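Local coordinates for cyclic di-GMP-binding protein XC_3703 (Xanthomonas campestris pv. campestris, PDB 5B7W) that binds the second messenger cyclic di-GMP as an effector controlling virulence and biofilm formation, and promotes DNA binding by a partner transcriptional regulator when the dinucleotide is absent, at residues A[29-39]-A[50-60]. Sequence-based numbering, arbitrary orientation.
Sequences RFDFKGVEAKF and SAPSDFQVKQM
K38 and S50 form an antiparallel hydrogen-bonded pair at the open end of the hairpin of strands 38-42 and 46-51, K38 N giving to S50 O (3.3 Å) and S50 N returning a weaker bond to K38 O. The hairpin lies in the RRM-like domain II, where a four-stranded sheet carries two helices on one side. On the face of K38 and S50, a water bridges K38 O and S50 OG. M60 extends from helix 54-70 between F32 and F39, its flexible thioether chain fitting against both rings. Its SD sits over one face of the F39 ring, 4.3 Å from the centroid, a Met-aromatic contact; F32 approaches obliquely, its CZ 4.0 Å from M60 CG. L26 of helix 12-26 touches all three large side chains. A37, with only a methyl, lets M60 SD come within 4.0 Å of its CB. In the loop before strand 38-42, branched V35 sets CG1 on P52 CD (3.7 Å); the rigid proline precedes S53, whose hydroxyl suits the N-cap of helix 54-70. In this capping box Q56 N bonds to S53 OG and S53 N returns a weak bond to Q56 OE1. With D31 CG wedged between backbone N and carbonyl carbon (chi1 55°), OD2 pairs with R29 NH1 by charge alone, out of the guanidinium plane; nearly perpendicular to the carboxylate (88°), the Q59 amide gives D31 OD2 a weak, bent bond from NE2 (3.0 Å).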
loop_
_atom_site.group_PDB
_atom_site.type_symbol
_atom_site.label_atom_id
_atom_site.label_comp_id
_atom_site.label_asym_id
_atom_site.label_seq_id
_atom_site.Cartn_x
_atom_site.Cartn_y
_atom_site.Cartn_z
ATOM N N ARG A 29 -10.616 23.802 0.038
ATOM C CA ARG A 29 -9.391 24.459 -0.398
ATOM C C ARG A 29 -9.720 25.573 -1.384
ATOM O O ARG A 29 -10.523 25.384 -2.304
ATOM C CB ARG A 29 -8.431 23.450 -1.023
ATOM C CG ARG A 29 -7.552 22.746 -0.002
ATOM C CD ARG A 29 -6.127 23.266 -0.066
ATOM N NE ARG A 29 -5.323 22.515 -1.024
ATOM C CZ ARG A 29 -4.262 23.002 -1.659
ATOM N NH1 ARG A 29 -3.875 24.253 -1.448
ATOM N NH2 ARG A 29 -3.591 22.241 -2.513
ATOM N N PHE A 30 -9.086 26.731 -1.189
ATOM C CA PHE A 30 -9.457 27.919 -1.949
ATOM C C PHE A 30 -8.969 27.850 -3.389
ATOM O O PHE A 30 -9.596 28.435 -4.277
ATOM C CB PHE A 30 -8.909 29.174 -1.266
ATOM C CG PHE A 30 -9.356 29.340 0.163
ATOM C CD1 PHE A 30 -10.506 28.720 0.627
ATOM C CD2 PHE A 30 -8.620 30.117 1.043
ATOM C CE1 PHE A 30 -10.911 28.871 1.940
ATOM C CE2 PHE A 30 -9.021 30.272 2.357
ATOM C CZ PHE A 30 -10.169 29.648 2.805
ATOM N N ASP A 31 -7.862 27.154 -3.642
ATOM C CA ASP A 31 -7.331 27.037 -4.995
ATOM C C ASP A 31 -8.072 26.006 -5.837
ATOM O O ASP A 31 -7.757 25.858 -7.023
ATOM C CB ASP A 31 -5.839 26.698 -4.950
ATOM C CG ASP A 31 -5.544 25.462 -4.126
ATOM O OD1 ASP A 31 -6.394 25.081 -3.295
ATOM O OD2 ASP A 31 -4.457 24.874 -4.308
ATOM N N PHE A 32 -9.036 25.291 -5.258
ATOM C CA PHE A 32 -9.933 24.424 -6.009
ATOM C C PHE A 32 -11.346 24.993 -6.068
ATOM O O PHE A 32 -12.311 24.244 -6.255
ATOM C CB PHE A 32 -9.934 23.016 -5.415
ATOM C CG PHE A 32 -8.665 22.254 -5.675
ATOM C CD1 PHE A 32 -7.554 22.435 -4.867
ATOM C CD2 PHE A 32 -8.579 21.365 -6.735
ATOM C CE1 PHE A 32 -6.383 21.740 -5.107
ATOM C CE2 PHE A 32 -7.412 20.667 -6.980
ATOM C CZ PHE A 32 -6.312 20.855 -6.164
ATOM N N LYS A 33 -11.475 26.307 -5.899
ATOM C CA LYS A 33 -12.749 27.004 -6.025
ATOM C C LYS A 33 -13.403 26.698 -7.367
ATOM O O LYS A 33 -12.805 26.908 -8.427
ATOM C CB LYS A 33 -12.531 28.516 -5.850
ATOM C CG LYS A 33 -11.871 29.256 -7.032
ATOM C CD LYS A 33 -10.413 28.850 -7.245
ATOM C CE LYS A 33 -9.836 29.416 -8.531
ATOM N NZ LYS A 33 -8.671 28.614 -9.007
ATOM N N GLY A 34 -14.616 26.150 -7.316
ATOM C CA GLY A 34 -15.349 25.773 -8.513
ATOM C C GLY A 34 -14.564 24.944 -9.512
ATOM O O GLY A 34 -14.976 24.797 -10.667
ATOM N N VAL A 35 -13.430 24.400 -9.080
ATOM C CA VAL A 35 -12.537 23.645 -9.949
ATOM C C VAL A 35 -13.002 22.198 -9.986
ATOM O O VAL A 35 -13.220 21.577 -8.939
ATOM C CB VAL A 35 -11.081 23.748 -9.462
ATOM C CG1 VAL A 35 -10.236 22.636 -10.063
ATOM C CG2 VAL A 35 -10.498 25.109 -9.812
ATOM N N GLU A 36 -13.159 21.661 -11.192
ATOM C CA GLU A 36 -13.620 20.288 -11.372
ATOM C C GLU A 36 -12.460 19.346 -11.074
ATOM O O GLU A 36 -11.605 19.098 -11.925
ATOM C CB GLU A 36 -14.166 20.087 -12.781
ATOM C CG GLU A 36 -15.206 21.124 -13.174
ATOM C CD GLU A 36 -16.210 20.597 -14.177
ATOM O OE1 GLU A 36 -16.121 19.406 -14.542
ATOM O OE2 GLU A 36 -17.092 21.375 -14.601
ATOM N N ALA A 37 -12.427 18.826 -9.848
ATOM C CA ALA A 37 -11.401 17.887 -9.425
ATOM C C ALA A 37 -12.020 16.911 -8.437
ATOM O O ALA A 37 -12.934 17.267 -7.687
ATOM C CB ALA A 37 -10.200 18.603 -8.795
ATOM N N LYS A 38 -11.514 15.680 -8.434
ATOM C CA LYS A 38 -12.133 14.636 -7.630
ATOM C C LYS A 38 -11.191 13.450 -7.487
ATOM O O LYS A 38 -10.337 13.208 -8.345
ATOM C CB LYS A 38 -13.457 14.178 -8.252
ATOM C CG LYS A 38 -13.339 13.820 -9.727
ATOM C CD LYS A 38 -14.689 13.498 -10.349
ATOM C CE LYS A 38 -14.959 12.003 -10.340
ATOM N NZ LYS A 38 -16.140 11.648 -11.174
ATOM N N PHE A 39 -11.359 12.722 -6.385
ATOM C CA PHE A 39 -10.792 11.392 -6.205
ATOM C C PHE A 39 -11.913 10.373 -6.345
ATOM O O PHE A 39 -12.987 10.547 -5.760
ATOM C CB PHE A 39 -10.139 11.227 -4.830
ATOM C CG PHE A 39 -9.098 12.259 -4.506
ATOM C CD1 PHE A 39 -9.456 13.463 -3.923
ATOM C CD2 PHE A 39 -7.757 12.007 -4.740
ATOM C CE1 PHE A 39 -8.500 14.405 -3.602
ATOM C CE2 PHE A 39 -6.795 12.946 -4.420
ATOM C CZ PHE A 39 -7.170 14.146 -3.850
ATOM N N SER A 50 -8.200 13.350 -10.908
ATOM C CA SER A 50 -8.503 14.136 -12.095
ATOM C C SER A 50 -8.582 15.605 -11.720
ATOM O O SER A 50 -9.233 15.965 -10.734
ATOM C CB SER A 50 -9.816 13.681 -12.745
ATOM O OG SER A 50 -10.903 13.812 -11.847
ATOM N N ALA A 51 -7.918 16.452 -12.503
ATOM C CA ALA A 51 -7.893 17.874 -12.272
ATOM C C ALA A 51 -7.652 18.575 -13.601
ATOM O O ALA A 51 -7.296 17.911 -14.593
ATOM C CB ALA A 51 -6.812 18.266 -11.253
ATOM N N PRO A 52 -7.858 19.884 -13.677
ATOM C CA PRO A 52 -7.576 20.592 -14.936
ATOM C C PRO A 52 -6.120 20.536 -15.370
ATOM O O PRO A 52 -5.853 20.513 -16.579
ATOM C CB PRO A 52 -8.016 22.030 -14.635
ATOM C CG PRO A 52 -9.074 21.882 -13.605
ATOM C CD PRO A 52 -8.654 20.717 -12.751
ATOM N N SER A 53 -5.168 20.514 -14.439
ATOM C CA SER A 53 -3.760 20.629 -14.791
ATOM C C SER A 53 -2.932 19.565 -14.082
ATOM O O SER A 53 -3.361 18.957 -13.099
ATOM C CB SER A 53 -3.209 22.021 -14.452
ATOM O OG SER A 53 -3.203 22.244 -13.053
ATOM N N ASP A 54 -1.720 19.361 -14.607
ATOM C CA ASP A 54 -0.785 18.414 -14.008
ATOM C C ASP A 54 -0.404 18.833 -12.595
ATOM O O ASP A 54 -0.244 17.985 -11.708
ATOM C CB ASP A 54 0.463 18.296 -14.887
ATOM C CG ASP A 54 1.287 17.058 -14.579
ATOM O OD1 ASP A 54 1.814 16.952 -13.451
ATOM O OD2 ASP A 54 1.426 16.200 -15.475
ATOM N N PHE A 55 -0.252 20.140 -12.363
ATOM C CA PHE A 55 0.146 20.615 -11.042
ATOM C C PHE A 55 -0.952 20.388 -10.010
ATOM O O PHE A 55 -0.663 20.087 -8.846
ATOM C CB PHE A 55 0.515 22.097 -11.101
ATOM C CG PHE A 55 0.610 22.747 -9.751
ATOM C CD1 PHE A 55 1.686 22.488 -8.918
ATOM C CD2 PHE A 55 -0.381 23.609 -9.309
ATOM C CE1 PHE A 55 1.775 23.078 -7.672
ATOM C CE2 PHE A 55 -0.297 24.201 -8.065
ATOM C CZ PHE A 55 0.782 23.938 -7.246
ATOM N N GLN A 56 -2.214 20.539 -10.413
ATOM C CA GLN A 56 -3.312 20.355 -9.472
ATOM C C GLN A 56 -3.458 18.898 -9.054
ATOM O O GLN A 56 -3.850 18.620 -7.915
ATOM C CB GLN A 56 -4.613 20.878 -10.079
ATOM C CG GLN A 56 -4.748 22.390 -10.027
ATOM C CD GLN A 56 -5.890 22.903 -10.877
ATOM O OE1 GLN A 56 -6.026 22.536 -12.044
ATOM N NE2 GLN A 56 -6.725 23.754 -10.293
ATOM N N VAL A 57 -3.152 17.958 -9.950
ATOM C CA VAL A 57 -3.127 16.553 -9.556
ATOM C C VAL A 57 -1.974 16.299 -8.592
ATOM O O VAL A 57 -2.109 15.529 -7.633
ATOM C CB VAL A 57 -3.046 15.644 -10.795
ATOM C CG1 VAL A 57 -2.823 14.195 -10.383
ATOM C CG2 VAL A 57 -4.312 15.765 -11.627
ATOM N N LYS A 58 -0.829 16.949 -8.823
ATOM C CA LYS A 58 0.293 16.827 -7.897
ATOM C C LYS A 58 -0.086 17.320 -6.507
ATOM O O LYS A 58 0.310 16.723 -5.500
ATOM C CB LYS A 58 1.503 17.600 -8.426
ATOM C CG LYS A 58 2.792 17.318 -7.670
ATOM C CD LYS A 58 3.670 18.556 -7.572
ATOM C CE LYS A 58 4.382 18.850 -8.880
ATOM N NZ LYS A 58 5.355 19.968 -8.729
ATOM N N GLN A 59 -0.851 18.413 -6.433
ATOM C CA GLN A 59 -1.378 18.859 -5.147
ATOM C C GLN A 59 -2.284 17.800 -4.533
ATOM O O GLN A 59 -2.191 17.503 -3.336
ATOM C CB GLN A 59 -2.140 20.173 -5.314
ATOM C CG GLN A 59 -1.286 21.368 -5.672
ATOM C CD GLN A 59 -2.109 22.631 -5.798
ATOM O OE1 GLN A 59 -3.054 22.694 -6.586
ATOM N NE2 GLN A 59 -1.763 23.643 -5.013
ATOM N N MET A 60 -3.177 17.223 -5.342
ATOM C CA MET A 60 -4.085 16.201 -4.833
ATOM C C MET A 60 -3.331 14.977 -4.332
ATOM O O MET A 60 -3.786 14.311 -3.396
ATOM C CB MET A 60 -5.086 15.796 -5.914
ATOM C CG MET A 60 -6.060 16.892 -6.313
ATOM S SD MET A 60 -7.462 16.222 -7.219
ATOM C CE MET A 60 -6.653 15.790 -8.749
HETATM O O HOH W 1 -11.029 11.228 -10.756
#